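Local structure of crustacyanin-C1 subunit (Homarus gammarus, 1OBQ) at residues D16-W21 and G89-S94. The protein binds the carotenoid astaxanthin, which gives the lobster carapace its blue colour, and assembles with other crustacyanin subunits into dimers and larger complexes. Numbering follows the deposited sequence.
Sequences DRNKLW and GEPHLS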
ATOM      1  N   ASP A  16       6.090  19.717   3.630  1.00 33.04           N
ATOM      2  CA  ASP A  16       5.638  20.690   2.681  1.00 30.44           C
ATOM      3  C   ASP A  16       5.710  20.138   1.259  1.00 27.70           C
ATOM      4  O   ASP A  16       6.594  20.504   0.430  1.00 25.11           O
ATOM      5  CB  ASP A  16       6.574  21.886   2.860  1.00 31.57           C
ATOM      6  CG  ASP A  16       6.122  23.119   2.097  1.00 34.44           C
ATOM      7  OD1 ASP A  16       5.119  23.039   1.320  1.00 32.11           O
ATOM      8  OD2 ASP A  16       6.828  24.161   2.159  1.00 41.53           O
ATOM      9  N   ARG A  17       4.756  19.265   0.974  1.00 24.84           N
ATOM     10  CA  ARG A  17       4.707  18.587  -0.307  1.00 23.44           C
ATOM     11  C   ARG A  17       4.472  19.501  -1.446  1.00 23.24           C
ATOM     12  O   ARG A  17       5.000  19.264  -2.557  1.00 22.04           O
ATOM     13  CB  ARG A  17       3.621  17.531  -0.297  1.00 23.46           C
ATOM     14  CG  ARG A  17       4.012  16.296   0.558  1.00 23.90           C
ATOM     15  CD  ARG A  17       2.857  15.264   0.683  1.00 29.28           C
ATOM     16  NE  ARG A  17       1.750  15.823   1.468  1.00 31.11           N
ATOM     17  CZ  ARG A  17       0.436  15.629   1.250  1.00 34.60           C
ATOM     18  NH1 ARG A  17      -0.029  14.771   0.343  1.00 31.08           N
ATOM     19  NH2 ARG A  17      -0.444  16.255   2.043  1.00 35.01           N
ATOM     20  N   ASN A  18       3.689  20.568  -1.231  1.00 22.06           N
ATOM     21  CA  ASN A  18       3.355  21.405  -2.394  1.00 24.76           C
ATOM     22  C   ASN A  18       4.641  22.081  -2.885  1.00 23.49           C
ATOM     23  O   ASN A  18       4.768  22.272  -4.058  1.00 23.26           O
ATOM     24  CB  ASN A  18       2.255  22.521  -2.167  1.00 28.28           C
ATOM     25  CG  ASN A  18       0.908  21.955  -1.774  1.00 30.76           C
ATOM     26  OD1 ASN A  18       0.355  21.137  -2.483  1.00 39.94           O
ATOM     27  ND2 ASN A  18       0.354  22.435  -0.664  1.00 43.38           N
ATOM     28  N   LYS A  19       5.543  22.422  -1.980  1.00 23.63           N
ATOM     29  CA  LYS A  19       6.777  23.100  -2.343  1.00 24.97           C
ATOM     30  C   LYS A  19       7.675  22.160  -3.194  1.00 22.30           C
ATOM     31  O   LYS A  19       8.187  22.500  -4.277  1.00 21.79           O
ATOM     32  CB  LYS A  19       7.509  23.542  -1.117  1.00 26.67           C
ATOM     33  CG  LYS A  19       8.866  24.239  -1.514  1.00 31.86           C
ATOM     34  CD  LYS A  19       9.979  24.138  -0.434  1.00 42.39           C
ATOM     35  CE  LYS A  19      10.602  22.714  -0.382  1.00 48.52           C
ATOM     36  NZ  LYS A  19      11.712  22.555   0.616  1.00 53.63           N
ATOM     37  N   LEU A  20       7.795  20.945  -2.692  1.00 22.17           N
ATOM     38  CA  LEU A  20       8.654  19.941  -3.315  1.00 20.44           C
ATOM     39  C   LEU A  20       8.074  19.557  -4.666  1.00 19.70           C
ATOM     40  O   LEU A  20       8.798  19.374  -5.644  1.00 19.12           O
ATOM     41  CB  LEU A  20       8.721  18.711  -2.361  1.00 21.66           C
ATOM     42  CG  LEU A  20       9.382  19.063  -1.050  1.00 22.60           C
ATOM     43  CD1 LEU A  20       9.186  17.948  -0.081  1.00 24.79           C
ATOM     44  CD2 LEU A  20      10.892  19.444  -1.270  1.00 26.39           C
ATOM     45  N   TRP A  21       6.759  19.409  -4.751  1.00 18.34           N
ATOM     46  CA  TRP A  21       6.110  19.054  -6.041  1.00 20.41           C
ATOM     47  C   TRP A  21       6.384  20.080  -7.174  1.00 22.37           C
ATOM     48  O   TRP A  21       6.641  19.763  -8.360  1.00 22.60           O
ATOM     49  CB  TRP A  21       4.601  18.856  -5.800  1.00 21.27           C
ATOM     50  CG  TRP A  21       3.885  18.306  -6.894  1.00 22.15           C
ATOM     51  CD1 TRP A  21       3.183  18.984  -7.830  1.00 28.65           C
ATOM     52  CD2 TRP A  21       3.738  16.918  -7.199  1.00 27.35           C
ATOM     53  NE1 TRP A  21       2.588  18.104  -8.704  1.00 30.96           N
ATOM     54  CE2 TRP A  21       2.955  16.830  -8.364  1.00 30.39           C
ATOM     55  CE3 TRP A  21       4.299  15.740  -6.675  1.00 25.72           C
ATOM     56  CZ2 TRP A  21       2.676  15.634  -8.979  1.00 31.74           C
ATOM     57  CZ3 TRP A  21       4.000  14.566  -7.271  1.00 27.79           C
ATOM     58  CH2 TRP A  21       3.212  14.518  -8.431  1.00 27.43           C
ATOM     59  N   GLY A  89      -4.781  13.289  -6.956  1.00 23.07           N
ATOM     60  CA  GLY A  89      -4.244  14.645  -7.152  1.00 23.78           C
ATOM     61  C   GLY A  89      -3.433  15.202  -5.992  1.00 24.22           C
ATOM     62  O   GLY A  89      -3.109  16.403  -6.014  1.00 23.81           O
ATOM     63  N   GLU A  90      -3.097  14.404  -4.964  1.00 21.94           N
ATOM     64  CA  GLU A  90      -2.279  14.903  -3.870  1.00 22.67           C
ATOM     65  C   GLU A  90      -0.844  15.101  -4.465  1.00 21.20           C
ATOM     66  O   GLU A  90      -0.495  14.448  -5.474  1.00 21.21           O
ATOM     67  CB  GLU A  90      -2.217  13.935  -2.648  1.00 23.16           C
ATOM     68  CG  GLU A  90      -3.562  13.370  -2.164  1.00 28.43           C
ATOM     69  CD  GLU A  90      -3.364  12.256  -1.080  1.00 31.94           C
ATOM     70  OE1 GLU A  90      -2.756  12.607  -0.015  1.00 33.43           O
ATOM     71  OE2 GLU A  90      -3.762  11.008  -1.269  1.00 29.51           O
ATOM     72  N   PRO A  91      -0.149  16.131  -4.007  1.00 19.96           N
ATOM     73  CA  PRO A  91       1.200  16.498  -4.479  1.00 20.58           C
ATOM     74  C   PRO A  91       2.280  15.506  -4.016  1.00 18.47           C
ATOM     75  O   PRO A  91       3.243  15.832  -3.333  1.00 19.46           O
ATOM     76  CB  PRO A  91       1.456  17.837  -3.800  1.00 20.38           C
ATOM     77  CG  PRO A  91       0.572  17.782  -2.528  1.00 23.45           C
ATOM     78  CD  PRO A  91      -0.661  17.016  -2.940  1.00 21.72           C
ATOM     79  N   HIS A  92       2.063  14.258  -4.346  1.00 18.12           N
ATOM     80  CA  HIS A  92       3.095  13.199  -4.145  1.00 19.37           C
ATOM     81  C   HIS A  92       2.915  12.084  -5.126  1.00 17.44           C
ATOM     82  O   HIS A  92       1.952  12.019  -5.849  1.00 18.05           O
ATOM     83  CB  HIS A  92       3.215  12.679  -2.708  1.00 19.63           C
ATOM     84  CG  HIS A  92       1.961  12.073  -2.143  1.00 21.92           C
ATOM     85  ND1 HIS A  92       1.563  10.771  -2.372  1.00 24.97           N
ATOM     86  CD2 HIS A  92       1.021  12.612  -1.328  1.00 24.25           C
ATOM     87  CE1 HIS A  92       0.435  10.527  -1.699  1.00 15.79           C
ATOM     88  NE2 HIS A  92       0.092  11.638  -1.054  1.00 25.52           N
ATOM     89  N   LEU A  93       3.866  11.172  -5.140  1.00 17.00           N
ATOM     90  CA  LEU A  93       3.910  10.107  -6.125  1.00 15.65           C
ATOM     91  C   LEU A  93       3.503   8.828  -5.429  1.00 15.76           C
ATOM     92  O   LEU A  93       3.582   8.705  -4.241  1.00 17.99           O
ATOM     93  CB  LEU A  93       5.351   9.965  -6.669  1.00 15.39           C
ATOM     94  CG  LEU A  93       5.937  11.112  -7.491  1.00 17.78           C
ATOM     95  CD1 LEU A  93       7.518  10.976  -7.519  1.00 17.01           C
ATOM     96  CD2 LEU A  93       5.265  11.133  -8.827  1.00 18.98           C
ATOM     97  N   SER A  94       3.039   7.861  -6.191  1.00 15.11           N
ATOM     98  CA  SER A  94       2.840   6.561  -5.653  1.00 13.23           C
ATOM     99  C   SER A  94       3.964   5.693  -6.184  1.00 13.17           C
ATOM    100  O   SER A  94       4.208   5.698  -7.385  1.00 13.39           O
ATOM    101  CB  SER A  94       1.497   6.001  -6.184  1.00 13.55           C
ATOM    102  OG  SER A  94       0.393   6.715  -5.665  1.00 17.14           O
TER
HETATM  103  O   HOH W   1       5.942  16.421  -2.878  1.00 16.81           O
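Trp21 turns its CG away from its own backbone N (chi1 -170°), which carries the indole across to Pro91, while Arg17, with CG beside the N (chi1 -73°) and a bend at chi3, passes the other flank of the proline and runs alongside His92. Pro91, the centre of an inverse gamma turn, is thus held between two residues one helical turn apart. Its CA sits over one indole face, 4.1 Å from the centroid of the six-membered ring in a CH-pi contact, and its CB meets Trp21 CB at 3.9 Å. At the ring's edge, Trp21 CZ3 touches Leu93 CG at 4.0 Å, where the strand begins. Asn18 OD1 comes within 3.4 Å of Pro91 CG. With an alanine in place of Trp21, Pro91 CA and Leu93 would lose the indole they pack on, and a gap would probably open between helix and turn. Pro85 of the adjacent strand also packs on this indole, and Arg28 makes a cation-pi contact with it. A water bridges the backbones, donating to Arg17 O and, at 2.8 Å, to Pro91 O. The guanidinium and the imidazole are tilted 41° apart, and Arg17 NH1 comes in at the imidazole edge. His92 NE2 donates to Glu90 OE1 (3.2 Å), although that oxygen is less securely placed; the salt bridge from Arg17 NH1 to Glu90 OE1 contains only a weak hydrogen bond, 3.5 Å long. Glu90 OE2 accepts from Asn99 N of the second subunit. The contact therefore fastens helix 17-24 to the turn entering strand 93-97 of the lipocalin barrel mainly by apolar packing; Asn99 N and, if OE1 is rightly placed, Arg17 and His92 would probably favour a charged Glu90.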